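Local coordinates for nucleoprotein (Schmallenberg virus, PDB 4JNG), which encapsidates the negative-stranded RNA genome of the virus, shielding it from nucleases and forming the helical template used for transcription and replication, at residues 18-28 / 95-106; 122-132 / 140-148. One frame throughout, in Å; residues are numbered along the deposited sequence.

Contact 1 (18-28 / 95-106); sequences FNPEVGYVAFI and RMSGYLARWIAD. With nucleotides of chain A.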
loop_
_atom_site.group_PDB
_atom_site.type_symbol
_atom_site.label_atom_id
_atom_site.label_comp_id
_atom_site.label_asym_id
_atom_site.label_seq_id
_atom_site.Cartn_x
_atom_site.Cartn_y
_atom_site.Cartn_z
ATOM N N PHE B 18 23.838 21.174 -13.032
ATOM C CA PHE B 18 23.984 21.308 -11.585
ATOM C C PHE B 18 25.384 20.902 -11.118
ATOM O O PHE B 18 25.794 19.755 -11.275
ATOM C CB PHE B 18 22.897 20.498 -10.871
ATOM C CG PHE B 18 22.997 20.534 -9.379
ATOM C CD1 PHE B 18 22.838 21.732 -8.691
ATOM C CD2 PHE B 18 23.248 19.379 -8.656
ATOM C CE1 PHE B 18 22.942 21.775 -7.314
ATOM C CE2 PHE B 18 23.341 19.419 -7.273
ATOM C CZ PHE B 18 23.189 20.613 -6.607
ATOM N N ASN B 19 26.114 21.868 -10.555
ATOM C CA ASN B 19 27.405 21.628 -9.942
ATOM C C ASN B 19 27.268 21.929 -8.447
ATOM O O ASN B 19 27.183 23.098 -8.061
ATOM C CB ASN B 19 28.468 22.519 -10.594
ATOM C CG ASN B 19 29.812 22.469 -9.877
ATOM O OD1 ASN B 19 29.966 21.837 -8.828
ATOM N ND2 ASN B 19 30.793 23.163 -10.436
ATOM N N PRO B 20 27.252 20.876 -7.605
ATOM C CA PRO B 20 27.011 20.999 -6.169
ATOM C C PRO B 20 27.948 21.984 -5.459
ATOM O O PRO B 20 27.540 22.623 -4.484
ATOM C CB PRO B 20 27.248 19.585 -5.639
ATOM C CG PRO B 20 27.120 18.676 -6.802
ATOM C CD PRO B 20 27.472 19.475 -8.016
ATOM N N GLU B 21 29.180 22.098 -5.953
ATOM C CA GLU B 21 30.168 23.021 -5.391
ATOM C C GLU B 21 29.719 24.468 -5.563
ATOM O O GLU B 21 29.859 25.275 -4.640
ATOM C CB GLU B 21 31.546 22.811 -6.038
ATOM C CG GLU B 21 32.111 21.391 -5.920
ATOM C CD GLU B 21 32.463 20.990 -4.495
ATOM O OE1 GLU B 21 32.601 21.883 -3.630
ATOM O OE2 GLU B 21 32.611 19.774 -4.231
ATOM N N VAL B 22 29.166 24.796 -6.728
ATOM C CA VAL B 22 28.641 26.138 -6.976
ATOM C C VAL B 22 27.329 26.360 -6.228
ATOM O O VAL B 22 27.090 27.453 -5.710
ATOM C CB VAL B 22 28.460 26.425 -8.484
ATOM C CG1 VAL B 22 27.695 27.722 -8.712
ATOM C CG2 VAL B 22 29.818 26.492 -9.161
ATOM N N GLY B 23 26.488 25.332 -6.161
ATOM C CA GLY B 23 25.261 25.401 -5.373
ATOM C C GLY B 23 25.559 25.650 -3.894
ATOM O O GLY B 23 24.893 26.456 -3.235
ATOM N N TYR B 24 26.561 24.949 -3.380
ATOM C CA TYR B 24 26.972 25.079 -1.987
ATOM C C TYR B 24 27.394 26.504 -1.664
ATOM O O TYR B 24 26.960 27.084 -0.670
ATOM C CB TYR B 24 28.118 24.119 -1.701
ATOM C CG TYR B 24 28.784 24.307 -0.359
ATOM C CD1 TYR B 24 28.089 24.062 0.819
ATOM C CD2 TYR B 24 30.112 24.710 -0.272
ATOM C CE1 TYR B 24 28.692 24.216 2.045
ATOM C CE2 TYR B 24 30.728 24.868 0.954
ATOM C CZ TYR B 24 30.004 24.629 2.110
ATOM O OH TYR B 24 30.578 24.755 3.332
ATOM N N VAL B 25 28.231 27.067 -2.521
ATOM C CA VAL B 25 28.751 28.403 -2.311
ATOM C C VAL B 25 27.626 29.429 -2.399
ATOM O O VAL B 25 27.616 30.383 -1.629
ATOM C CB VAL B 25 29.902 28.727 -3.277
ATOM C CG1 VAL B 25 30.382 30.157 -3.080
ATOM C CG2 VAL B 25 31.053 27.765 -3.043
ATOM N N ALA B 26 26.662 29.213 -3.297
ATOM C CA ALA B 26 25.489 30.097 -3.379
ATOM C C ALA B 26 24.627 30.017 -2.120
ATOM O O ALA B 26 24.031 31.009 -1.700
ATOM C CB ALA B 26 24.655 29.770 -4.606
ATOM N N PHE B 27 24.558 28.827 -1.534
ATOM C CA PHE B 27 23.818 28.606 -0.300
ATOM C C PHE B 27 24.504 29.316 0.871
ATOM O O PHE B 27 23.833 29.912 1.725
ATOM C CB PHE B 27 23.697 27.101 -0.050
ATOM C CG PHE B 27 23.212 26.727 1.315
ATOM C CD1 PHE B 27 21.858 26.720 1.608
ATOM C CD2 PHE B 27 24.106 26.327 2.291
ATOM C CE1 PHE B 27 21.408 26.342 2.858
ATOM C CE2 PHE B 27 23.666 25.951 3.549
ATOM C CZ PHE B 27 22.312 25.962 3.835
ATOM N N ILE B 28 25.830 29.246 0.908
ATOM C CA ILE B 28 26.597 29.953 1.926
ATOM C C ILE B 28 26.463 31.454 1.709
ATOM O O ILE B 28 26.325 32.202 2.658
ATOM C CB ILE B 28 28.082 29.538 1.935
ATOM C CG1 ILE B 28 28.222 28.049 2.294
ATOM C CG2 ILE B 28 28.884 30.396 2.913
ATOM C CD1 ILE B 28 27.592 27.639 3.606
ATOM N N ARG B 95 19.148 18.702 -0.937
ATOM C CA ARG B 95 20.324 19.519 -1.215
ATOM C C ARG B 95 20.784 20.252 0.053
ATOM O O ARG B 95 21.969 20.286 0.366
ATOM C CB ARG B 95 20.038 20.514 -2.336
ATOM C CG ARG B 95 19.918 19.869 -3.724
ATOM C CD ARG B 95 19.782 20.941 -4.794
ATOM N NE ARG B 95 19.582 20.387 -6.123
ATOM C CZ ARG B 95 19.397 21.094 -7.236
ATOM N NH1 ARG B 95 19.370 22.424 -7.214
ATOM N NH2 ARG B 95 19.238 20.452 -8.392
ATOM N N MET B 96 19.809 20.803 0.767
ATOM C CA MET B 96 20.023 21.578 1.987
ATOM C C MET B 96 20.775 20.751 3.027
ATOM O O MET B 96 21.736 21.216 3.637
ATOM C CB MET B 96 18.651 21.987 2.516
ATOM C CG MET B 96 18.663 22.885 3.722
ATOM S SD MET B 96 16.978 23.350 4.123
ATOM C CE MET B 96 17.357 24.168 5.672
ATOM N N SER B 97 20.344 19.501 3.189
ATOM C CA SER B 97 20.993 18.543 4.070
ATOM C C SER B 97 22.465 18.322 3.727
ATOM O O SER B 97 23.310 18.267 4.618
ATOM C CB SER B 97 20.247 17.215 4.015
ATOM O OG SER B 97 20.875 16.240 4.818
ATOM N N GLY B 98 22.766 18.178 2.439
ATOM C CA GLY B 98 24.146 18.022 1.987
ATOM C C GLY B 98 24.968 19.288 2.207
ATOM O O GLY B 98 26.104 19.233 2.693
ATOM N N TYR B 99 24.395 20.435 1.861
ATOM C CA TYR B 99 25.098 21.697 2.073
ATOM C C TYR B 99 25.425 21.898 3.559
ATOM O O TYR B 99 26.564 22.192 3.884
ATOM C CB TYR B 99 24.308 22.891 1.533
ATOM C CG TYR B 99 24.085 22.899 0.033
ATOM C CD1 TYR B 99 24.869 22.128 -0.839
ATOM C CD2 TYR B 99 23.094 23.699 -0.522
ATOM C CE1 TYR B 99 24.654 22.158 -2.209
ATOM C CE2 TYR B 99 22.876 23.731 -1.892
ATOM C CZ TYR B 99 23.659 22.964 -2.727
ATOM O OH TYR B 99 23.431 23.017 -4.080
ATOM N N LEU B 100 24.445 21.681 4.436
ATOM C CA LEU B 100 24.627 21.883 5.889
ATOM C C LEU B 100 25.664 20.935 6.477
ATOM O O LEU B 100 26.482 21.344 7.300
ATOM C CB LEU B 100 23.306 21.762 6.659
ATOM C CG LEU B 100 22.310 22.922 6.580
ATOM C CD1 LEU B 100 20.987 22.507 7.210
ATOM C CD2 LEU B 100 22.824 24.197 7.255
ATOM N N ALA B 101 25.630 19.675 6.059
ATOM C CA ALA B 101 26.662 18.704 6.441
ATOM C C ALA B 101 28.052 19.179 6.013
ATOM O O ALA B 101 29.003 19.111 6.788
ATOM C CB ALA B 101 26.367 17.337 5.842
ATOM N N ARG B 102 28.148 19.662 4.782
ATOM C CA ARG B 102 29.385 20.190 4.245
ATOM C C ARG B 102 29.838 21.440 5.009
ATOM O O ARG B 102 31.029 21.633 5.231
ATOM C CB ARG B 102 29.209 20.505 2.758
ATOM C CG ARG B 102 30.310 21.332 2.123
ATOM C CD ARG B 102 31.595 20.560 1.940
ATOM N NE ARG B 102 31.990 20.631 0.538
ATOM C CZ ARG B 102 32.655 21.636 -0.024
ATOM N NH1 ARG B 102 33.059 22.694 0.677
ATOM N NH2 ARG B 102 32.923 21.578 -1.310
ATOM N N TRP B 103 28.887 22.288 5.387
ATOM C CA TRP B 103 29.200 23.478 6.172
ATOM C C TRP B 103 29.790 23.086 7.529
ATOM O O TRP B 103 30.796 23.651 7.944
ATOM C CB TRP B 103 27.968 24.366 6.339
ATOM C CG TRP B 103 28.186 25.508 7.278
ATOM C CD1 TRP B 103 28.853 26.666 7.018
ATOM C CD2 TRP B 103 27.753 25.591 8.634
ATOM N NE1 TRP B 103 28.858 27.476 8.128
ATOM C CE2 TRP B 103 28.193 26.837 9.140
ATOM C CE3 TRP B 103 27.040 24.734 9.477
ATOM C CZ2 TRP B 103 27.936 27.247 10.447
ATOM C CZ3 TRP B 103 26.782 25.140 10.773
ATOM C CH2 TRP B 103 27.237 26.386 11.251
ATOM N N ILE B 104 29.182 22.099 8.187
ATOM C CA ILE B 104 29.664 21.630 9.485
ATOM C C ILE B 104 31.093 21.119 9.354
ATOM O O ILE B 104 31.963 21.467 10.165
ATOM C CB ILE B 104 28.775 20.515 10.084
ATOM C CG1 ILE B 104 27.381 21.052 10.426
ATOM C CG2 ILE B 104 29.401 19.944 11.355
ATOM C CD1 ILE B 104 26.339 19.967 10.601
ATOM N N ALA B 105 31.326 20.295 8.334
ATOM C CA ALA B 105 32.638 19.720 8.094
ATOM C C ALA B 105 33.678 20.796 7.787
ATOM O O ALA B 105 34.803 20.735 8.301
ATOM C CB ALA B 105 32.574 18.691 6.974
ATOM N N ASP B 106 33.303 21.790 6.981
ATOM C CA ASP B 106 34.193 22.924 6.709
ATOM C C ASP B 106 34.534 23.721 7.973
ATOM O O ASP B 106 35.647 24.228 8.110
ATOM C CB ASP B 106 33.601 23.859 5.643
ATOM C CG ASP B 106 33.646 23.253 4.249
ATOM O OD1 ASP B 106 34.446 22.324 4.042
ATOM O OD2 ASP B 106 32.879 23.694 3.361
ATOM P P U A 22 25.767 14.387 -16.016
ATOM O OP1 U A 22 26.286 15.480 -16.872
ATOM O OP2 U A 22 26.065 12.971 -16.353
ATOM O "O5'" U A 22 26.244 14.679 -14.524
ATOM C "C5'" U A 22 26.186 13.656 -13.520
ATOM C "C4'" U A 22 26.280 14.278 -12.148
ATOM O "O4'" U A 22 27.470 15.095 -12.065
ATOM C "C3'" U A 22 25.111 15.177 -11.748
ATOM O "O3'" U A 22 24.538 14.626 -10.578
ATOM C "C2'" U A 22 25.736 16.556 -11.528
ATOM O "O2'" U A 22 25.191 17.286 -10.443
ATOM C "C1'" U A 22 27.198 16.210 -11.259
ATOM N N1 U A 22 28.129 17.284 -11.628
ATOM C C2 U A 22 29.021 17.729 -10.670
ATOM O O2 U A 22 29.078 17.262 -9.546
ATOM N N3 U A 22 29.855 18.736 -11.086
ATOM C C4 U A 22 29.887 19.336 -12.326
ATOM O O4 U A 22 30.699 20.236 -12.542
ATOM C C5 U A 22 28.934 18.821 -13.260
ATOM C C6 U A 22 28.107 17.837 -12.889
ATOM P P U A 24 18.987 16.607 -7.383
ATOM O OP1 U A 24 19.232 17.552 -6.237
ATOM O OP2 U A 24 19.655 15.285 -7.388
ATOM O "O5'" U A 24 17.424 16.346 -7.496
ATOM C "C5'" U A 24 16.489 17.409 -7.721
ATOM C "C4'" U A 24 15.121 16.835 -7.997
ATOM O "O4'" U A 24 15.093 16.244 -9.328
ATOM C "C3'" U A 24 14.680 15.704 -7.081
ATOM O "O3'" U A 24 14.155 16.185 -5.856
ATOM C "C2'" U A 24 13.627 15.012 -7.937
ATOM O "O2'" U A 24 12.374 15.667 -7.998
ATOM C "C1'" U A 24 14.278 15.084 -9.316
ATOM N N1 U A 24 15.111 13.918 -9.646
ATOM C C2 U A 24 14.464 12.775 -10.076
ATOM O O2 U A 24 13.251 12.699 -10.171
ATOM N N3 U A 24 15.291 11.721 -10.378
ATOM C C4 U A 24 16.667 11.694 -10.303
ATOM O O4 U A 24 17.272 10.666 -10.612
ATOM C C5 U A 24 17.262 12.914 -9.847
ATOM C C6 U A 24 16.483 13.957 -9.539
#
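The guanidinium of Arg95, an RNA-binding residue, lies flat on the ring of Phe18 while its edge faces a phosphate. The two planes are almost parallel, and Arg95 CZ stands 3.8 Å from the centroid of the Phe18 ring, a stacked cation-pi pair. With the chain extended from CG to NE, Arg95 NE points at OP1 of U24 (chain A), 2.9 Å away in a nearly straight bond of 168°; NH2 donates to a further phosphate and NH1 to the carbonyls of Pro87 and Ala90. The group is thus fixed in rotation, and Phe18 itself uses its backbone O to accept from O2' of U22 of chain A.

Tyr99 is the knob of the helix pair, set among Pro20, Gly23, Tyr24 and Phe27. One face of its ring takes the CA of Tyr24, its OH reaches 3.3 Å from Gly23 CA, where the helix surface carries no side chain, and its CB rests over a face of Phe27. Tyr24 swings CG anti to its own backbone N (chi1 171°), which lays its ring along the other helix: Arg102 CG sits 3.5 Å from the centroid of the Tyr24 ring, with Ile28 CG1 on the opposite face. Arg102 then bends so that NH1 meets Asp106 OD2 at 2.9 Å, on the syn lone pair and in the guanidinium plane; the carboxylate of Glu21 on helix 20-31 comes close as well, but its placement is doubtful.

The short helical segments cross at -77° with axes 10.0 Å apart at closest approach. Around them, Phe27 and Met96 touch Phe71 of strand 69-74, Met96 and Leu100 reach Phe43 of helix 37-45, and Ile104 and Ala105 pack on helix 138-142.

Contact 2 (122-132 / 140-148); sequences IVMPLAEVKGC and MYLGFAPGA. With nucleotides of chain A.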
loop_
_atom_site.group_PDB
_atom_site.type_symbol
_atom_site.label_atom_id
_atom_site.label_comp_id
_atom_site.label_asym_id
_atom_site.label_seq_id
_atom_site.Cartn_x
_atom_site.Cartn_y
_atom_site.Cartn_z
ATOM N N ILE B 122 25.250 18.468 17.704
ATOM C CA ILE B 122 24.648 17.910 16.476
ATOM C C ILE B 122 24.517 16.386 16.467
ATOM O O ILE B 122 25.476 15.654 16.739
ATOM C CB ILE B 122 25.414 18.387 15.226
ATOM C CG1 ILE B 122 25.356 19.913 15.146
ATOM C CG2 ILE B 122 24.834 17.776 13.950
ATOM C CD1 ILE B 122 26.353 20.511 14.186
ATOM N N VAL B 123 23.317 15.929 16.111
ATOM C CA VAL B 123 22.966 14.523 16.105
ATOM C C VAL B 123 22.612 14.090 14.683
ATOM O O VAL B 123 21.797 14.721 14.025
ATOM C CB VAL B 123 21.774 14.269 17.047
ATOM C CG1 VAL B 123 21.514 12.786 17.181
ATOM C CG2 VAL B 123 22.048 14.866 18.426
ATOM N N MET B 124 23.237 13.019 14.213
ATOM C CA MET B 124 22.933 12.450 12.894
ATOM C C MET B 124 22.234 11.114 13.119
ATOM O O MET B 124 22.891 10.078 13.234
ATOM C CB MET B 124 24.215 12.269 12.076
ATOM C CG MET B 124 24.019 11.941 10.594
ATOM S SD MET B 124 23.227 13.233 9.603
ATOM C CE MET B 124 24.189 14.673 10.070
ATOM N N PRO B 125 20.894 11.134 13.206
ATOM C CA PRO B 125 20.161 9.882 13.307
ATOM C C PRO B 125 20.119 9.194 11.956
ATOM O O PRO B 125 19.250 9.475 11.142
ATOM C CB PRO B 125 18.758 10.319 13.748
ATOM C CG PRO B 125 18.782 11.796 13.864
ATOM C CD PRO B 125 19.981 12.278 13.121
ATOM N N LEU B 126 21.075 8.305 11.737
ATOM C CA LEU B 126 21.290 7.633 10.452
ATOM C C LEU B 126 22.674 7.014 10.552
ATOM O O LEU B 126 22.891 5.865 10.166
ATOM C CB LEU B 126 21.233 8.610 9.266
ATOM C CG LEU B 126 19.912 8.705 8.507
ATOM C CD1 LEU B 126 19.638 10.114 8.002
ATOM C CD2 LEU B 126 19.906 7.719 7.353
ATOM N N ALA B 127 23.604 7.819 11.059
ATOM C CA ALA B 127 24.924 7.360 11.444
ATOM C C ALA B 127 24.828 6.499 12.690
ATOM O O ALA B 127 25.433 5.430 12.753
ATOM C CB ALA B 127 25.839 8.555 11.709
ATOM N N GLU B 128 24.068 6.979 13.675
ATOM C CA GLU B 128 23.997 6.343 14.988
ATOM C C GLU B 128 23.528 4.906 14.910
ATOM O O GLU B 128 24.182 4.000 15.437
ATOM C CB GLU B 128 23.056 7.119 15.924
ATOM C CG GLU B 128 23.550 8.495 16.346
ATOM C CD GLU B 128 24.869 8.447 17.092
ATOM O OE1 GLU B 128 25.723 7.599 16.756
ATOM O OE2 GLU B 128 25.062 9.266 18.014
ATOM N N VAL B 129 22.409 4.695 14.227
ATOM C CA VAL B 129 21.774 3.382 14.213
ATOM C C VAL B 129 22.674 2.331 13.545
ATOM O O VAL B 129 22.452 1.129 13.700
ATOM C CB VAL B 129 20.352 3.436 13.599
ATOM C CG1 VAL B 129 19.468 4.378 14.411
ATOM C CG2 VAL B 129 20.378 3.859 12.134
ATOM N N LYS B 130 23.708 2.793 12.842
ATOM C CA LYS B 130 24.774 1.926 12.335
ATOM C C LYS B 130 26.011 1.868 13.251
ATOM O O LYS B 130 27.051 1.338 12.855
ATOM C CB LYS B 130 25.183 2.387 10.930
ATOM C CG LYS B 130 24.171 2.040 9.847
ATOM C CD LYS B 130 24.155 0.545 9.564
ATOM C CE LYS B 130 23.507 0.223 8.224
ATOM N NZ LYS B 130 24.149 -0.962 7.585
ATOM N N GLY B 131 25.890 2.394 14.468
ATOM C CA GLY B 131 26.989 2.424 15.437
ATOM C C GLY B 131 28.119 3.409 15.156
ATOM O O GLY B 131 29.279 3.106 15.442
ATOM N N CYS B 132 27.804 4.598 14.635
ATOM C CA CYS B 132 28.863 5.523 14.190
ATOM C C CYS B 132 29.432 6.427 15.304
ATOM O O CYS B 132 30.539 6.185 15.773
ATOM C CB CYS B 132 28.418 6.340 12.970
ATOM S SG CYS B 132 29.780 7.072 12.024
ATOM N N MET B 140 33.149 10.569 8.518
ATOM C CA MET B 140 32.322 9.360 8.465
ATOM C C MET B 140 30.921 9.629 9.001
ATOM O O MET B 140 29.922 9.248 8.373
ATOM C CB MET B 140 32.962 8.218 9.258
ATOM C CG MET B 140 32.311 6.879 8.954
ATOM S SD MET B 140 33.110 5.455 9.709
ATOM C CE MET B 140 31.724 4.329 9.682
ATOM N N TYR B 141 30.866 10.288 10.158
ATOM C CA TYR B 141 29.620 10.593 10.854
ATOM C C TYR B 141 28.713 11.514 10.044
ATOM O O TYR B 141 27.514 11.281 9.945
ATOM C CB TYR B 141 29.925 11.241 12.214
ATOM C CG TYR B 141 28.717 11.426 13.104
ATOM C CD1 TYR B 141 28.167 10.352 13.791
ATOM C CD2 TYR B 141 28.127 12.676 13.266
ATOM C CE1 TYR B 141 27.062 10.511 14.607
ATOM C CE2 TYR B 141 27.023 12.847 14.087
ATOM C CZ TYR B 141 26.495 11.759 14.754
ATOM O OH TYR B 141 25.392 11.925 15.567
ATOM N N LEU B 142 29.285 12.573 9.487
ATOM C CA LEU B 142 28.509 13.508 8.686
ATOM C C LEU B 142 28.273 12.949 7.293
ATOM O O LEU B 142 27.313 13.333 6.632
ATOM C CB LEU B 142 29.211 14.858 8.588
ATOM C CG LEU B 142 29.402 15.626 9.893
ATOM C CD1 LEU B 142 30.270 16.834 9.614
ATOM C CD2 LEU B 142 28.075 16.051 10.505
ATOM N N GLY B 143 29.144 12.042 6.862
ATOM C CA GLY B 143 28.971 11.329 5.592
ATOM C C GLY B 143 27.670 10.552 5.481
ATOM O O GLY B 143 27.253 10.194 4.376
ATOM N N PHE B 144 27.033 10.287 6.617
ATOM C CA PHE B 144 25.727 9.628 6.654
ATOM C C PHE B 144 24.563 10.554 6.280
ATOM O O PHE B 144 23.449 10.077 6.051
ATOM C CB PHE B 144 25.466 9.038 8.049
ATOM C CG PHE B 144 26.039 7.661 8.249
ATOM C CD1 PHE B 144 25.377 6.541 7.755
ATOM C CD2 PHE B 144 27.226 7.477 8.946
ATOM C CE1 PHE B 144 25.894 5.271 7.942
ATOM C CE2 PHE B 144 27.748 6.206 9.133
ATOM C CZ PHE B 144 27.081 5.102 8.627
ATOM N N ALA B 145 24.798 11.864 6.228
ATOM C CA ALA B 145 23.721 12.805 5.923
ATOM C C ALA B 145 23.184 12.613 4.501
ATOM O O ALA B 145 23.954 12.357 3.576
ATOM C CB ALA B 145 24.193 14.235 6.105
ATOM N N PRO B 146 21.860 12.743 4.317
ATOM C CA PRO B 146 21.383 12.785 2.930
ATOM C C PRO B 146 21.998 13.993 2.237
ATOM O O PRO B 146 22.159 15.053 2.871
ATOM C CB PRO B 146 19.865 12.952 3.075
ATOM C CG PRO B 146 19.552 12.486 4.452
ATOM C CD PRO B 146 20.755 12.790 5.286
ATOM N N GLY B 147 22.383 13.823 0.973
ATOM C CA GLY B 147 23.028 14.880 0.208
ATOM C C GLY B 147 24.535 14.983 0.366
ATOM O O GLY B 147 25.169 15.727 -0.371
ATOM N N ALA B 148 25.121 14.248 1.310
ATOM C CA ALA B 148 26.578 14.224 1.466
ATOM C C ALA B 148 27.285 13.597 0.258
ATOM O O ALA B 148 28.450 13.897 -0.002
ATOM C CB ALA B 148 26.967 13.489 2.739
ATOM P P U A 29 14.753 4.092 10.230
ATOM O OP1 U A 29 14.574 3.306 11.477
ATOM O OP2 U A 29 13.561 4.517 9.453
ATOM O "O5'" U A 29 15.613 5.396 10.541
ATOM C "C5'" U A 29 16.697 5.369 11.486
ATOM C "C4'" U A 29 16.818 6.714 12.158
ATOM O "O4'" U A 29 17.078 7.729 11.145
ATOM C "C3'" U A 29 15.576 7.180 12.914
ATOM O "O3'" U A 29 15.940 7.859 14.116
ATOM C "C2'" U A 29 14.914 8.125 11.917
ATOM O "O2'" U A 29 14.031 9.079 12.465
ATOM C "C1'" U A 29 16.141 8.775 11.280
ATOM N N1 U A 29 15.905 9.379 9.960
ATOM C C2 U A 29 16.527 10.583 9.679
ATOM O O2 U A 29 17.271 11.144 10.463
ATOM N N3 U A 29 16.247 11.101 8.438
ATOM C C4 U A 29 15.428 10.557 7.472
ATOM O O4 U A 29 15.275 11.149 6.403
ATOM C C5 U A 29 14.815 9.317 7.840
ATOM C C6 U A 29 15.069 8.782 9.040
ATOM P P U A 30 15.408 7.358 15.554
ATOM O OP1 U A 30 14.843 5.994 15.404
ATOM O OP2 U A 30 14.575 8.446 16.129
ATOM O "O5'" U A 30 16.749 7.233 16.405
ATOM C "C5'" U A 30 17.899 7.993 16.016
ATOM C "C4'" U A 30 18.956 8.032 17.095
ATOM O "O4'" U A 30 19.568 9.354 17.078
ATOM C "C3'" U A 30 18.507 7.808 18.537
ATOM O "O3'" U A 30 18.596 6.433 18.909
ATOM C "C2'" U A 30 19.526 8.631 19.318
ATOM O "O2'" U A 30 20.759 7.966 19.498
ATOM C "C1'" U A 30 19.709 9.837 18.401
ATOM N N1 U A 30 18.718 10.901 18.624
ATOM C C2 U A 30 19.014 11.858 19.574
ATOM O O2 U A 30 20.053 11.859 20.212
ATOM N N3 U A 30 18.054 12.824 19.739
ATOM C C4 U A 30 16.850 12.926 19.077
ATOM O O4 U A 30 16.089 13.858 19.344
ATOM C C5 U A 30 16.611 11.892 18.117
ATOM C C6 U A 30 17.530 10.938 17.928
ATOM P P U A 28 12.310 3.698 5.477
ATOM O OP1 U A 28 11.561 2.697 6.276
ATOM O OP2 U A 28 11.824 5.099 5.426
ATOM O "O5'" U A 28 13.821 3.680 5.985
ATOM C "C5'" U A 28 14.422 2.462 6.463
ATOM C "C4'" U A 28 15.842 2.708 6.912
ATOM O "O4'" U A 28 16.643 3.165 5.796
ATOM C "C3'" U A 28 16.017 3.788 7.967
ATOM O "O3'" U A 28 15.719 3.273 9.258
ATOM C "C2'" U A 28 17.472 4.206 7.779
ATOM O "O2'" U A 28 18.401 3.441 8.520
ATOM C "C1'" U A 28 17.659 4.036 6.266
ATOM N N1 U A 28 17.559 5.302 5.525
ATOM C C2 U A 28 18.725 5.860 5.041
ATOM O O2 U A 28 19.821 5.350 5.202
ATOM N N3 U A 28 18.560 7.039 4.357
ATOM C C4 U A 28 17.377 7.704 4.115
ATOM O O4 U A 28 17.394 8.759 3.481
ATOM C C5 U A 28 16.215 7.064 4.649
ATOM C C6 U A 28 16.343 5.916 5.323
#
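Tyr141 OH accepts the backbone N-H of Met124 at 2.8 Å, and at 170° the bond is almost straight. It ties helix 138-142 to the loop that follows helix 112-121. The Tyr141 ring is brought there by chi1 of -172°, which turns CG anti to the backbone N, and the loop packs along it: Met124 CB approaches CE2, Ala127 CB lies 3.6 Å from Tyr141 CD1, and the carboxylate of Glu128 comes to the ring edge with its plane nearly perpendicular.

Phe144 is the second aromatic anchor. Its ring lies against Ala127, whose CA is 3.6 Å from the centroid of the Phe144 ring and over one face, a CH-pi contact. Cys132 SG sits at the edges of both rings, 3.6 Å from Phe144 CE2, so one sulfur serves two sulfur-aromatic contacts. Lys130 sets its CB near CZ of Phe144 and sends NZ away to a salt bridge with Asp170. The side chain of Met124, bent at chi2 and chi3, brings Met124 SD to 3.7 Å from Ala145 CA and puts CE against Leu142 CD2.

The other side of the loop meets RNA of chain A. Leu126 CD1 lies against the base of U29 and CD2 is 3.2 Å from C2 of U28, while Pro125 CB meets the sugar of U30. Leu126 CD1 also touches Pro146 CD, joining the RNA-facing turn to the second segment.

Around this junction, Met124 and Pro125 lean on helix 37-45, Phe144 meets Ile162 of helix 158-168, and Ile122, Leu142, Ala145 and Pro146 pack against helix 93-110.

In the fold
Helix 93-110 belongs to both sites: contact 1 uses one side of it to meet helix 20-31, and another side receives contact 2. Their centres are 16 Å apart, yet they touch directly, with Ile104 against Ile122 and Leu142, Ala101 against Ala145, and Ser97 OG in a probable hydrogen bond to Pro146 O. Both are largely buried and both reach the RNA. Contact 1 joins two regular helices and sets charge beside aromatic rings, binding phosphate and ribose. Contact 2 fastens an irregular loop to a short helix and the beta turns that run on from it, is mainly apolar with sulfur, and meets bases and sugars by close packing.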